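Local coordinates for protein benzoylformate Decarboxylase (Polynucleobacter necessarius, PDB 4K9Q) that probably catalyses the thiamine diphosphate- and magnesium-dependent decarboxylation of benzoylformate to benzaldehyde and carbon dioxide, at residues Ile461-Ala466 against Gly476-Gly481; Ser431-Val436 against Val485-Ala490; Met140-Thr145 against Gly152-Ser157; Asp55-Ser58 against Pro64-Val67. All coordinates share one frame; numbering follows the deposited sequence.

Contacts 1 and 2 both touch thiamine diphosphate, at different places. Residues 461-466 meet a terminal phosphate oxygen and the thiazolium, and residues 431-436 meet the phosphate nearer that ring. Their centres are 18 Å apart, and contact 1 is nested inside the chain loop closed by contact 2. Contacts 3 and 4 lie in the N-terminal half of the chain, away from the cofactor sites. Each sets a helix on the same parallel sheet; their centres are 12 Å apart, and they touch where Tyr143 CE2 packs 3.7 Å from Pro64 CG. The nearest atoms of contacts 2 and 4 are about 11 Å apart, the closest approach between the two pairs; the other combinations are about 16 to 25 Å apart.

Contact 1 of 4, residues Ile461-Ala466 against Gly476-Gly481; sequences ILKQFA and GLDLPG. With TPP (thiamine diphosphate), chain D.
Leu462 and Lys463 meet Leu477 and Asp478 beside the thiamine diphosphate pocket, just past the metal-binding motif whose Asp429, Asn456 and Glu458 hold the magnesium ion. The cofactor is gripped at the start of the helix, where Ile461 N donates to TPP O1B at 2.8 Å with an N-H...O angle of 146°. One residue on, Leu462 spreads over a face of the thiazolium, and its CD1 lies 3.7 Å from the ring methyl CM4. Leu462 CD1 is also 3.7 Å from Leu477 CD2, the two leucines crossing at about a right angle, so this methyl links cofactor and loop. Pro24 of the second subunit also packs on Leu477.

Lys463 runs past Leu477 in the opposite direction, with Lys463 CG 4.0 Å from Leu477 CD1. Its chain is fully extended beyond CG (chi4 -180°), which carries the ammonium to the Asp478 carboxylate. There NZ is shared between Asp478 and Glu458, a salt bridge with each. The lysine is thus a second-shell partner of a magnesium ligand, and its charge would be expected to temper that of Glu458. Lys463 NZ reaches Asp478 OD1 at 2.6 Å from the syn side, 22° out of the carboxylate plane.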
loop_
_atom_site.group_PDB
_atom_site.type_symbol
_atom_site.label_atom_id
_atom_site.label_comp_id
_atom_site.label_asym_id
_atom_site.label_seq_id
_atom_site.Cartn_x
_atom_site.Cartn_y
_atom_site.Cartn_z
ATOM N N ILE A 461 12.757 -20.413 25.841
ATOM C CA ILE A 461 13.120 -20.830 24.499
ATOM C C ILE A 461 14.084 -19.837 23.857
ATOM O O ILE A 461 14.874 -20.217 22.995
ATOM C CB ILE A 461 11.899 -21.089 23.608
ATOM C CG1 ILE A 461 12.333 -21.890 22.368
ATOM C CG2 ILE A 461 11.248 -19.788 23.214
ATOM C CD1 ILE A 461 11.204 -22.404 21.516
ATOM N N LEU A 462 14.046 -18.574 24.277
ATOM C CA LEU A 462 15.029 -17.616 23.749
ATOM C C LEU A 462 16.449 -17.921 24.236
ATOM O O LEU A 462 17.426 -17.617 23.547
ATOM C CB LEU A 462 14.652 -16.173 24.077
ATOM C CG LEU A 462 13.322 -15.674 23.503
ATOM C CD1 LEU A 462 13.124 -14.195 23.788
ATOM C CD2 LEU A 462 13.222 -15.967 22.007
ATOM N N LYS A 463 16.573 -18.519 25.414
ATOM C CA LYS A 463 17.893 -18.943 25.887
ATOM C C LYS A 463 18.346 -20.188 25.126
ATOM O O LYS A 463 19.536 -20.375 24.884
ATOM C CB LYS A 463 17.889 -19.196 27.402
ATOM C CG LYS A 463 17.670 -17.933 28.236
ATOM C CD LYS A 463 17.821 -18.211 29.723
ATOM C CE LYS A 463 17.535 -16.961 30.539
ATOM N NZ LYS A 463 17.685 -17.218 32.006
ATOM N N GLN A 464 17.390 -21.036 24.754
ATOM C CA GLN A 464 17.685 -22.201 23.928
ATOM C C GLN A 464 18.214 -21.721 22.582
ATOM O O GLN A 464 19.187 -22.255 22.054
ATOM C CB GLN A 464 16.436 -23.059 23.726
ATOM C CG GLN A 464 15.928 -23.738 25.003
ATOM C CD GLN A 464 14.678 -24.579 24.789
ATOM O OE1 GLN A 464 13.675 -24.113 24.237
ATOM N NE2 GLN A 464 14.734 -25.832 25.230
ATOM N N PHE A 465 17.561 -20.709 22.023
ATOM C CA PHE A 465 18.017 -20.123 20.767
ATOM C C PHE A 465 19.375 -19.446 20.889
ATOM O O PHE A 465 20.190 -19.516 19.971
ATOM C CB PHE A 465 17.004 -19.103 20.261
ATOM C CG PHE A 465 16.119 -19.621 19.192
ATOM C CD1 PHE A 465 16.549 -19.632 17.877
ATOM C CD2 PHE A 465 14.857 -20.102 19.488
ATOM C CE1 PHE A 465 15.726 -20.107 16.861
ATOM C CE2 PHE A 465 14.029 -20.586 18.481
ATOM C CZ PHE A 465 14.468 -20.586 17.166
ATOM N N ALA A 466 19.610 -18.762 22.003
ATOM C CA ALA A 466 20.872 -18.062 22.200
ATOM C C ALA A 466 22.026 -19.065 22.199
ATOM O O ALA A 466 23.137 -18.743 21.776
ATOM C CB ALA A 466 20.856 -17.275 23.504
ATOM N N GLY A 476 17.115 -8.892 28.657
ATOM C CA GLY A 476 15.672 -9.078 28.691
ATOM C C GLY A 476 15.138 -10.503 28.621
ATOM O O GLY A 476 13.974 -10.706 28.263
ATOM N N LEU A 477 15.955 -11.488 28.992
ATOM C CA LEU A 477 15.515 -12.875 28.895
ATOM C C LEU A 477 15.001 -13.436 30.218
ATOM O O LEU A 477 14.352 -14.489 30.242
ATOM C CB LEU A 477 16.622 -13.760 28.314
ATOM C CG LEU A 477 17.142 -13.381 26.918
ATOM C CD1 LEU A 477 18.111 -14.437 26.403
ATOM C CD2 LEU A 477 15.985 -13.182 25.945
ATOM N N ASP A 478 15.277 -12.731 31.312
ATOM C CA ASP A 478 14.821 -13.167 32.639
ATOM C C ASP A 478 13.569 -12.429 33.090
ATOM O O ASP A 478 13.403 -11.241 32.806
ATOM C CB ASP A 478 15.935 -13.005 33.669
ATOM C CG ASP A 478 17.072 -13.974 33.433
ATOM O OD1 ASP A 478 16.796 -15.189 33.333
ATOM O OD2 ASP A 478 18.228 -13.522 33.328
ATOM N N LEU A 479 12.693 -13.143 33.797
ATOM C CA LEU A 479 11.414 -12.597 34.237
ATOM C C LEU A 479 11.188 -12.744 35.747
ATOM O O LEU A 479 10.227 -13.380 36.176
ATOM C CB LEU A 479 10.272 -13.299 33.510
ATOM C CG LEU A 479 10.254 -13.194 31.993
ATOM C CD1 LEU A 479 9.144 -14.074 31.402
ATOM C CD2 LEU A 479 10.116 -11.731 31.556
ATOM N N PRO A 480 12.057 -12.128 36.560
ATOM C CA PRO A 480 11.819 -12.163 38.004
ATOM C C PRO A 480 10.637 -11.296 38.421
ATOM O O PRO A 480 10.199 -10.399 37.684
ATOM C CB PRO A 480 13.109 -11.563 38.570
ATOM C CG PRO A 480 13.538 -10.606 37.507
ATOM C CD PRO A 480 13.256 -11.345 36.225
ATOM N N GLY A 481 10.119 -11.571 39.609
ATOM C CA GLY A 481 9.130 -10.704 40.213
ATOM C C GLY A 481 7.747 -10.641 39.589
ATOM O O GLY A 481 7.095 -9.610 39.682
HETATM N "N1'" TPP D . 6.620 -11.167 20.981
HETATM C "C2'" TPP D . 5.573 -11.780 20.310
HETATM C CM2 TPP D . 4.262 -11.072 20.141
HETATM N "N3'" TPP D . 5.722 -13.043 19.769
HETATM C "C4'" TPP D . 6.916 -13.707 19.902
HETATM N "N4'" TPP D . 7.058 -14.917 19.366
HETATM C "C5'" TPP D . 7.964 -13.114 20.608
HETATM C "C6'" TPP D . 7.826 -11.832 21.137
HETATM C "C7'" TPP D . 9.275 -13.842 20.753
HETATM N N3 TPP D . 9.297 -14.992 21.646
HETATM C C2 TPP D . 9.251 -16.313 21.232
HETATM S S1 TPP D . 9.326 -17.384 22.432
HETATM C C5 TPP D . 9.430 -16.203 23.531
HETATM C C4 TPP D . 9.418 -14.918 22.998
HETATM C CM4 TPP D . 9.500 -13.635 23.787
HETATM C C6 TPP D . 9.565 -16.637 24.963
HETATM C C7 TPP D . 8.392 -17.431 25.515
HETATM O O7 TPP D . 8.619 -17.494 26.904
HETATM P PA TPP D . 7.650 -18.328 27.879
HETATM O O1A TPP D . 6.226 -18.090 27.468
HETATM O O2A TPP D . 7.881 -17.931 29.302
HETATM O O3A TPP D . 7.961 -19.864 27.521
HETATM P PB TPP D . 9.275 -20.725 27.865
HETATM O O1B TPP D . 10.141 -20.674 26.648
HETATM O O2B TPP D . 8.789 -22.133 28.129
HETATM O O3B TPP D . 10.010 -20.148 29.032
#

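Contact 2 of 4, residues Ser431-Val436 against Val485-Ala490; sequences SFQYSV and VAQGKA. With TPP (thiamine diphosphate), chain D.
Gln487 faces Gln433 and Phe432, and as a whole residue it supplies about half of the surface buried here. The two glutamines form a reciprocal amide pair. Gln487 NE2 donates to a lone pair of Gln433 OE1 with an N-H...O angle of 155°; the separation of 2.5 Å is unusually short and its exact value is doubtful. In return Gln433 NE2 donates to Gln487 OE1 at 3.1 Å, also on a lone pair. A bend at chi2 (-57°) turns the Gln433 amide toward the extended Gln487; the side chains cross at about a right angle, and their amide planes differ by 31°. Both ends of the Gln433 amide have a further partner, NE2 in Asp429 O and OE1 in Tyr491 OH of the second subunit; together these bonds should fix its rotation.

The oxygen of Gln487 also meets Phe432 at the ring edge and in its plane, with Gln487 OE1 3.4 Å from Phe432 CD2. Ser431 turns to the cofactor instead, its N and OG each 2.6 Å from TPP O1A. The pairing therefore ties the weakly bonded, phosphate-binding helix 429-434 after strand 423-428 to helix 484-490, which precedes strand 494-497, while Leu404 of helix 403-417 packs on Phe432.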
loop_
_atom_site.group_PDB
_atom_site.type_symbol
_atom_site.label_atom_id
_atom_site.label_comp_id
_atom_site.label_asym_id
_atom_site.label_seq_id
_atom_site.Cartn_x
_atom_site.Cartn_y
_atom_site.Cartn_z
ATOM N N SER A 431 4.760 -15.944 27.935
ATOM C CA SER A 431 3.641 -15.947 26.995
ATOM C C SER A 431 2.353 -15.453 27.643
ATOM O O SER A 431 1.592 -14.721 27.028
ATOM C CB SER A 431 3.405 -17.355 26.437
ATOM O OG SER A 431 4.447 -17.744 25.553
ATOM N N PHE A 432 2.121 -15.870 28.884
ATOM C CA PHE A 432 0.921 -15.516 29.653
ATOM C C PHE A 432 0.683 -14.004 29.707
ATOM O O PHE A 432 -0.461 -13.554 29.735
ATOM C CB PHE A 432 1.081 -16.068 31.076
ATOM C CG PHE A 432 -0.200 -16.153 31.874
ATOM C CD1 PHE A 432 -1.124 -17.162 31.632
ATOM C CD2 PHE A 432 -0.436 -15.268 32.915
ATOM C CE1 PHE A 432 -2.281 -17.259 32.398
ATOM C CE2 PHE A 432 -1.587 -15.366 33.688
ATOM C CZ PHE A 432 -2.506 -16.357 33.423
ATOM N N GLN A 433 1.765 -13.222 29.712
ATOM C CA GLN A 433 1.665 -11.767 29.880
ATOM C C GLN A 433 1.102 -11.003 28.688
ATOM O O GLN A 433 0.513 -9.942 28.863
ATOM C CB GLN A 433 3.040 -11.171 30.200
ATOM C CG GLN A 433 3.787 -11.877 31.321
ATOM C CD GLN A 433 2.984 -11.906 32.599
ATOM O OE1 GLN A 433 2.401 -10.891 32.996
ATOM N NE2 GLN A 433 2.916 -13.075 33.237
ATOM N N TYR A 434 1.300 -11.507 27.478
ATOM C CA TYR A 434 0.990 -10.683 26.303
ATOM C C TYR A 434 -0.473 -10.280 26.230
ATOM O O TYR A 434 -0.789 -9.126 25.945
ATOM C CB TYR A 434 1.423 -11.365 24.994
ATOM C CG TYR A 434 2.934 -11.424 24.843
ATOM C CD1 TYR A 434 3.676 -12.416 25.478
ATOM C CD2 TYR A 434 3.613 -10.493 24.060
ATOM C CE1 TYR A 434 5.049 -12.467 25.346
ATOM C CE2 TYR A 434 4.991 -10.541 23.921
ATOM C CZ TYR A 434 5.701 -11.530 24.571
ATOM O OH TYR A 434 7.066 -11.611 24.464
ATOM N N SER A 435 -1.361 -11.230 26.519
ATOM C CA SER A 435 -2.794 -10.989 26.438
ATOM C C SER A 435 -3.476 -11.444 27.718
ATOM O O SER A 435 -4.552 -12.026 27.690
ATOM C CB SER A 435 -3.396 -11.714 25.234
ATOM O OG SER A 435 -2.864 -11.194 24.028
ATOM N N VAL A 436 -2.820 -11.163 28.839
ATOM C CA VAL A 436 -3.292 -11.573 30.150
ATOM C C VAL A 436 -4.744 -11.124 30.402
ATOM O O VAL A 436 -5.502 -11.801 31.109
ATOM C CB VAL A 436 -2.325 -11.060 31.258
ATOM C CG1 VAL A 436 -2.375 -9.546 31.387
ATOM C CG2 VAL A 436 -2.602 -11.738 32.572
ATOM N N VAL A 485 -0.262 -15.716 40.354
ATOM C CA VAL A 485 -1.477 -15.959 41.133
ATOM C C VAL A 485 -2.281 -14.668 41.248
ATOM O O VAL A 485 -3.492 -14.660 41.031
ATOM C CB VAL A 485 -1.153 -16.513 42.527
ATOM C CG1 VAL A 485 -2.414 -16.590 43.391
ATOM C CG2 VAL A 485 -0.474 -17.881 42.397
ATOM N N ALA A 486 -1.593 -13.569 41.555
ATOM C CA ALA A 486 -2.255 -12.267 41.646
ATOM C C ALA A 486 -2.875 -11.835 40.321
ATOM O O ALA A 486 -3.907 -11.165 40.317
ATOM C CB ALA A 486 -1.291 -11.205 42.173
ATOM N N GLN A 487 -2.262 -12.218 39.197
ATOM C CA GLN A 487 -2.836 -11.914 37.878
ATOM C C GLN A 487 -4.186 -12.603 37.679
ATOM O O GLN A 487 -5.132 -11.990 37.184
ATOM C CB GLN A 487 -1.870 -12.280 36.739
ATOM C CG GLN A 487 -0.626 -11.419 36.720
ATOM C CD GLN A 487 0.357 -11.780 35.612
ATOM O OE1 GLN A 487 0.428 -12.925 35.159
ATOM N NE2 GLN A 487 1.131 -10.794 35.184
ATOM N N GLY A 488 -4.276 -13.870 38.073
ATOM C CA GLY A 488 -5.539 -14.585 38.037
ATOM C C GLY A 488 -6.589 -13.917 38.919
ATOM O O GLY A 488 -7.730 -13.720 38.503
ATOM N N LYS A 489 -6.194 -13.569 40.143
ATOM C CA LYS A 489 -7.083 -12.904 41.093
ATOM C C LYS A 489 -7.572 -11.562 40.547
ATOM O O LYS A 489 -8.735 -11.188 40.722
ATOM C CB LYS A 489 -6.362 -12.711 42.432
ATOM C CG LYS A 489 -7.191 -12.022 43.506
ATOM C CD LYS A 489 -6.390 -11.849 44.789
ATOM C CE LYS A 489 -7.197 -11.119 45.855
ATOM N NZ LYS A 489 -6.462 -11.028 47.157
ATOM N N ALA A 490 -6.683 -10.850 39.867
ATOM C CA ALA A 490 -6.999 -9.536 39.323
ATOM C C ALA A 490 -8.233 -9.575 38.418
ATOM O O ALA A 490 -9.021 -8.634 38.389
ATOM C CB ALA A 490 -5.798 -8.993 38.552
HETATM N "N1'" TPP D . 6.620 -11.167 20.981
HETATM C "C2'" TPP D . 5.573 -11.780 20.310
HETATM C CM2 TPP D . 4.262 -11.072 20.141
HETATM N "N3'" TPP D . 5.722 -13.043 19.769
HETATM C "C4'" TPP D . 6.916 -13.707 19.902
HETATM N "N4'" TPP D . 7.058 -14.917 19.366
HETATM C "C5'" TPP D . 7.964 -13.114 20.608
HETATM C "C6'" TPP D . 7.826 -11.832 21.137
HETATM C "C7'" TPP D . 9.275 -13.842 20.753
HETATM N N3 TPP D . 9.297 -14.992 21.646
HETATM C C2 TPP D . 9.251 -16.313 21.232
HETATM S S1 TPP D . 9.326 -17.384 22.432
HETATM C C5 TPP D . 9.430 -16.203 23.531
HETATM C C4 TPP D . 9.418 -14.918 22.998
HETATM C CM4 TPP D . 9.500 -13.635 23.787
HETATM C C6 TPP D . 9.565 -16.637 24.963
HETATM C C7 TPP D . 8.392 -17.431 25.515
HETATM O O7 TPP D . 8.619 -17.494 26.904
HETATM P PA TPP D . 7.650 -18.328 27.879
HETATM O O1A TPP D . 6.226 -18.090 27.468
HETATM O O2A TPP D . 7.881 -17.931 29.302
HETATM O O3A TPP D . 7.961 -19.864 27.521
HETATM P PB TPP D . 9.275 -20.725 27.865
HETATM O O1B TPP D . 10.141 -20.674 26.648
HETATM O O2B TPP D . 8.789 -22.133 28.129
HETATM O O3B TPP D . 10.010 -20.148 29.032
#

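Contact 3 of 4, residues Met140-Thr145 against Gly152-Ser157; sequences MRAYAT and GPVFLS
Val154 CG2 lies against the flat peptide carbonyl of Ala142, 3.6 Å from Ala142 O, while the aromatic group beside it in sequence turns to the other side of the strand. That group, the Phe155 ring, carries Ser157 N over one face, 4.0 Å above the plane and offset toward the rim, and it packs on Ile94 and Ala96 of strand 93-98. Another flat group is the Arg141 carbonyl, whose oxygen accepts two bonds from opposite faces of its plane: the helical one from Thr145 N, and one from Thr145 OG1, 2.8 Å from Arg141 O. At its other end, the Arg141 side chain forms a salt bridge with Glu107 of the fourth subunit.

The segments belong to a beta-alpha-beta unit made of strand 126-127, helix 135-147 and strand 154-159, in which the helix packs on the sheet it connects. Near the contact the helix and the returning strand run almost antiparallel, at 167°, with axes 8.7 Å apart. Backbone bonds to Leu92, Ile94 and Trp125 set strand 154-159 between strands 93-98 and 126-127.

The short Ala142 side chain lets the strand approach: Ala142 CB is 3.7 Å from Val154 CG2 and 4.0 Å from Leu156 CD1. With chi1 at -63°, Val154 places its two methyls on different partners: CG2 sits between the backbone N and carbonyl carbon and takes the alanine, whereas CG1 reaches one helical turn on. There Val154 CG1 meets Thr145 CG2 at 3.8 Å, the methyl left to pack once the hydroxyl is bonded back to its own helix.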
loop_
_atom_site.group_PDB
_atom_site.type_symbol
_atom_site.label_atom_id
_atom_site.label_comp_id
_atom_site.label_asym_id
_atom_site.label_seq_id
_atom_site.Cartn_x
_atom_site.Cartn_y
_atom_site.Cartn_z
ATOM N N MET A 140 -22.015 -8.646 2.997
ATOM C CA MET A 140 -22.123 -9.858 2.189
ATOM C C MET A 140 -20.812 -10.159 1.447
ATOM O O MET A 140 -20.361 -11.302 1.417
ATOM C CB MET A 140 -23.279 -9.768 1.192
ATOM C CG MET A 140 -23.504 -11.070 0.433
ATOM S SD MET A 140 -23.974 -12.434 1.510
ATOM C CE MET A 140 -22.686 -13.629 1.139
ATOM N N ARG A 141 -20.214 -9.140 0.834
ATOM C CA ARG A 141 -18.939 -9.338 0.141
ATOM C C ARG A 141 -17.855 -9.741 1.137
ATOM O O ARG A 141 -16.988 -10.551 0.826
ATOM C CB ARG A 141 -18.532 -8.076 -0.626
ATOM C CG ARG A 141 -17.204 -8.200 -1.380
ATOM C CD ARG A 141 -17.015 -7.062 -2.384
ATOM N NE ARG A 141 -15.668 -7.115 -2.942
ATOM C CZ ARG A 141 -15.088 -6.145 -3.640
ATOM N NH1 ARG A 141 -15.734 -5.015 -3.915
ATOM N NH2 ARG A 141 -13.849 -6.319 -4.083
ATOM N N ALA A 142 -17.903 -9.168 2.339
ATOM C CA ALA A 142 -16.954 -9.541 3.395
ATOM C C ALA A 142 -17.077 -11.035 3.733
ATOM O O ALA A 142 -16.077 -11.762 3.763
ATOM C CB ALA A 142 -17.167 -8.675 4.650
ATOM N N TYR A 143 -18.305 -11.490 3.964
ATOM C CA TYR A 143 -18.563 -12.894 4.257
ATOM C C TYR A 143 -18.084 -13.794 3.114
ATOM O O TYR A 143 -17.402 -14.793 3.346
ATOM C CB TYR A 143 -20.067 -13.114 4.499
ATOM C CG TYR A 143 -20.457 -14.550 4.790
ATOM C CD1 TYR A 143 -20.550 -15.492 3.770
ATOM C CD2 TYR A 143 -20.767 -14.959 6.084
ATOM C CE1 TYR A 143 -20.911 -16.798 4.031
ATOM C CE2 TYR A 143 -21.126 -16.266 6.354
ATOM C CZ TYR A 143 -21.195 -17.185 5.321
ATOM O OH TYR A 143 -21.563 -18.487 5.598
ATOM N N ALA A 144 -18.455 -13.430 1.888
ATOM C CA ALA A 144 -18.097 -14.212 0.703
ATOM C C ALA A 144 -16.591 -14.319 0.551
ATOM O O ALA A 144 -16.056 -15.396 0.290
ATOM C CB ALA A 144 -18.702 -13.598 -0.540
ATOM N N THR A 145 -15.902 -13.197 0.723
ATOM C CA THR A 145 -14.449 -13.182 0.569
ATOM C C THR A 145 -13.777 -14.046 1.631
ATOM O O THR A 145 -12.853 -14.816 1.343
ATOM C CB THR A 145 -13.903 -11.757 0.642
ATOM O OG1 THR A 145 -14.514 -10.958 -0.386
ATOM C CG2 THR A 145 -12.385 -11.757 0.475
ATOM N N GLY A 152 -9.939 -16.756 5.339
ATOM C CA GLY A 152 -9.128 -15.770 6.031
ATOM C C GLY A 152 -9.896 -14.517 6.371
ATOM O O GLY A 152 -11.034 -14.343 5.930
ATOM N N PRO A 153 -9.287 -13.636 7.177
ATOM C CA PRO A 153 -10.001 -12.466 7.690
ATOM C C PRO A 153 -10.119 -11.336 6.676
ATOM O O PRO A 153 -9.288 -11.196 5.773
ATOM C CB PRO A 153 -9.134 -12.022 8.880
ATOM C CG PRO A 153 -7.761 -12.458 8.509
ATOM C CD PRO A 153 -7.936 -13.764 7.759
ATOM N N VAL A 154 -11.164 -10.539 6.842
ATOM C CA VAL A 154 -11.400 -9.352 6.024
ATOM C C VAL A 154 -11.695 -8.169 6.952
ATOM O O VAL A 154 -12.010 -8.356 8.134
ATOM C CB VAL A 154 -12.584 -9.560 5.062
ATOM C CG1 VAL A 154 -12.289 -10.682 4.078
ATOM C CG2 VAL A 154 -13.846 -9.879 5.850
ATOM N N PHE A 155 -11.579 -6.950 6.423
ATOM C CA PHE A 155 -11.736 -5.758 7.255
ATOM C C PHE A 155 -12.696 -4.755 6.628
ATOM O O PHE A 155 -12.546 -4.395 5.454
ATOM C CB PHE A 155 -10.386 -5.077 7.493
ATOM C CG PHE A 155 -10.499 -3.747 8.191
ATOM C CD1 PHE A 155 -10.872 -3.688 9.528
ATOM C CD2 PHE A 155 -10.259 -2.559 7.516
ATOM C CE1 PHE A 155 -10.989 -2.466 10.189
ATOM C CE2 PHE A 155 -10.370 -1.328 8.180
ATOM C CZ PHE A 155 -10.750 -1.287 9.510
ATOM N N LEU A 156 -13.678 -4.308 7.419
ATOM C CA LEU A 156 -14.574 -3.217 7.018
ATOM C C LEU A 156 -14.442 -2.038 7.978
ATOM O O LEU A 156 -14.502 -2.219 9.200
ATOM C CB LEU A 156 -16.035 -3.679 7.033
ATOM C CG LEU A 156 -16.443 -4.794 6.069
ATOM C CD1 LEU A 156 -17.902 -5.161 6.301
ATOM C CD2 LEU A 156 -16.212 -4.349 4.633
ATOM N N SER A 157 -14.275 -0.846 7.417
ATOM C CA SER A 157 -14.261 0.404 8.154
ATOM C C SER A 157 -15.617 1.063 7.946
ATOM O O SER A 157 -16.007 1.338 6.808
ATOM C CB SER A 157 -13.143 1.296 7.607
ATOM O OG SER A 157 -13.178 2.578 8.200
#

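Contact 4 of 4, residues Asp55-Ser58 against Pro64-Val67; sequences DGLS and PVIV
Leu57 and Ser58 close on Val65 from within helix 47-61, where Asp55 comes first in this segment. The aspartate points away from residues 64-67; its carboxylate is bonded instead to Asn88, Thr90, Gln59 and Trp402. Leu57 is the first to touch. Its CG, anti to the backbone N (chi1 -177°), lies 3.8 Å from Val65 CG2, and its CD2 is 3.9 Å from the same methyl; the two side chains cross at about a right angle. Ser58 follows, with N 3.7 Å and CB 3.8 Å from Val65 CG2, so one valine methyl rests against both the leucine branch and the helix backbone. The hydroxyl swings toward the connecting loop: Ser58 OG is 4.2 Å from Pro64 CA and hydrogen-bonds to Lys63 O.

Topologically this is the return half of a beta-alpha-beta crossover in the N-terminal domain, where strand 40-43 leads through helix 47-61 to strand 66-69, with strand 19-22 lying between the two strands in the sheet. The serine hydroxyl is satisfied at the turn. Helix 47-61 and the residue leading into strand 66-69 are therefore held here by van der Waals fit of one valine methyl against a leucine side chain and the helix backbone, with the polar bonding placed around it.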
loop_
_atom_site.group_PDB
_atom_site.type_symbol
_atom_site.label_atom_id
_atom_site.label_comp_id
_atom_site.label_asym_id
_atom_site.label_seq_id
_atom_site.Cartn_x
_atom_site.Cartn_y
_atom_site.Cartn_z
ATOM N N ASP A 55 -11.224 -15.644 16.932
ATOM C CA ASP A 55 -10.504 -16.644 16.144
ATOM C C ASP A 55 -10.803 -18.036 16.715
ATOM O O ASP A 55 -11.269 -18.927 16.001
ATOM C CB ASP A 55 -9.001 -16.327 16.182
ATOM C CG ASP A 55 -8.194 -17.107 15.156
ATOM O OD1 ASP A 55 -8.688 -18.118 14.629
ATOM O OD2 ASP A 55 -7.032 -16.709 14.894
ATOM N N GLY A 56 -10.581 -18.217 18.015
ATOM C CA GLY A 56 -10.888 -19.488 18.659
ATOM C C GLY A 56 -12.335 -19.925 18.444
ATOM O O GLY A 56 -12.601 -21.085 18.102
ATOM N N LEU A 57 -13.282 -19.006 18.645
ATOM C CA LEU A 57 -14.691 -19.320 18.427
ATOM C C LEU A 57 -14.964 -19.710 16.969
ATOM O O LEU A 57 -15.613 -20.723 16.700
ATOM C CB LEU A 57 -15.574 -18.147 18.839
ATOM C CG LEU A 57 -17.081 -18.382 18.723
ATOM C CD1 LEU A 57 -17.489 -19.621 19.527
ATOM C CD2 LEU A 57 -17.830 -17.147 19.209
ATOM N N SER A 58 -14.468 -18.912 16.033
ATOM C CA SER A 58 -14.655 -19.198 14.603
ATOM C C SER A 58 -14.060 -20.564 14.206
ATOM O O SER A 58 -14.624 -21.276 13.382
ATOM C CB SER A 58 -14.059 -18.075 13.751
ATOM O OG SER A 58 -14.100 -18.409 12.370
ATOM N N PRO A 64 -17.852 -17.644 10.248
ATOM C CA PRO A 64 -17.305 -16.360 10.687
ATOM C C PRO A 64 -17.825 -15.924 12.053
ATOM O O PRO A 64 -18.906 -16.317 12.493
ATOM C CB PRO A 64 -17.791 -15.388 9.607
ATOM C CG PRO A 64 -18.018 -16.252 8.392
ATOM C CD PRO A 64 -18.551 -17.534 8.955
ATOM N N VAL A 65 -17.016 -15.110 12.715
ATOM C CA VAL A 65 -17.413 -14.389 13.908
ATOM C C VAL A 65 -17.082 -12.927 13.608
ATOM O O VAL A 65 -16.112 -12.646 12.907
ATOM C CB VAL A 65 -16.631 -14.877 15.145
ATOM C CG1 VAL A 65 -16.909 -13.958 16.344
ATOM C CG2 VAL A 65 -16.998 -16.332 15.469
ATOM N N ILE A 66 -17.902 -12.001 14.091
ATOM C CA ILE A 66 -17.627 -10.583 13.897
ATOM C C ILE A 66 -16.773 -10.036 15.034
ATOM O O ILE A 66 -17.037 -10.308 16.206
ATOM C CB ILE A 66 -18.919 -9.764 13.801
ATOM C CG1 ILE A 66 -19.671 -10.136 12.520
ATOM C CG2 ILE A 66 -18.604 -8.278 13.819
ATOM C CD1 ILE A 66 -21.026 -9.516 12.440
ATOM N N VAL A 67 -15.731 -9.298 14.670
ATOM C CA VAL A 67 -14.937 -8.522 15.605
ATOM C C VAL A 67 -15.383 -7.066 15.436
ATOM O O VAL A 67 -15.520 -6.582 14.319
ATOM C CB VAL A 67 -13.425 -8.671 15.293
ATOM C CG1 VAL A 67 -12.605 -7.573 15.975
ATOM C CG2 VAL A 67 -12.930 -10.056 15.712
#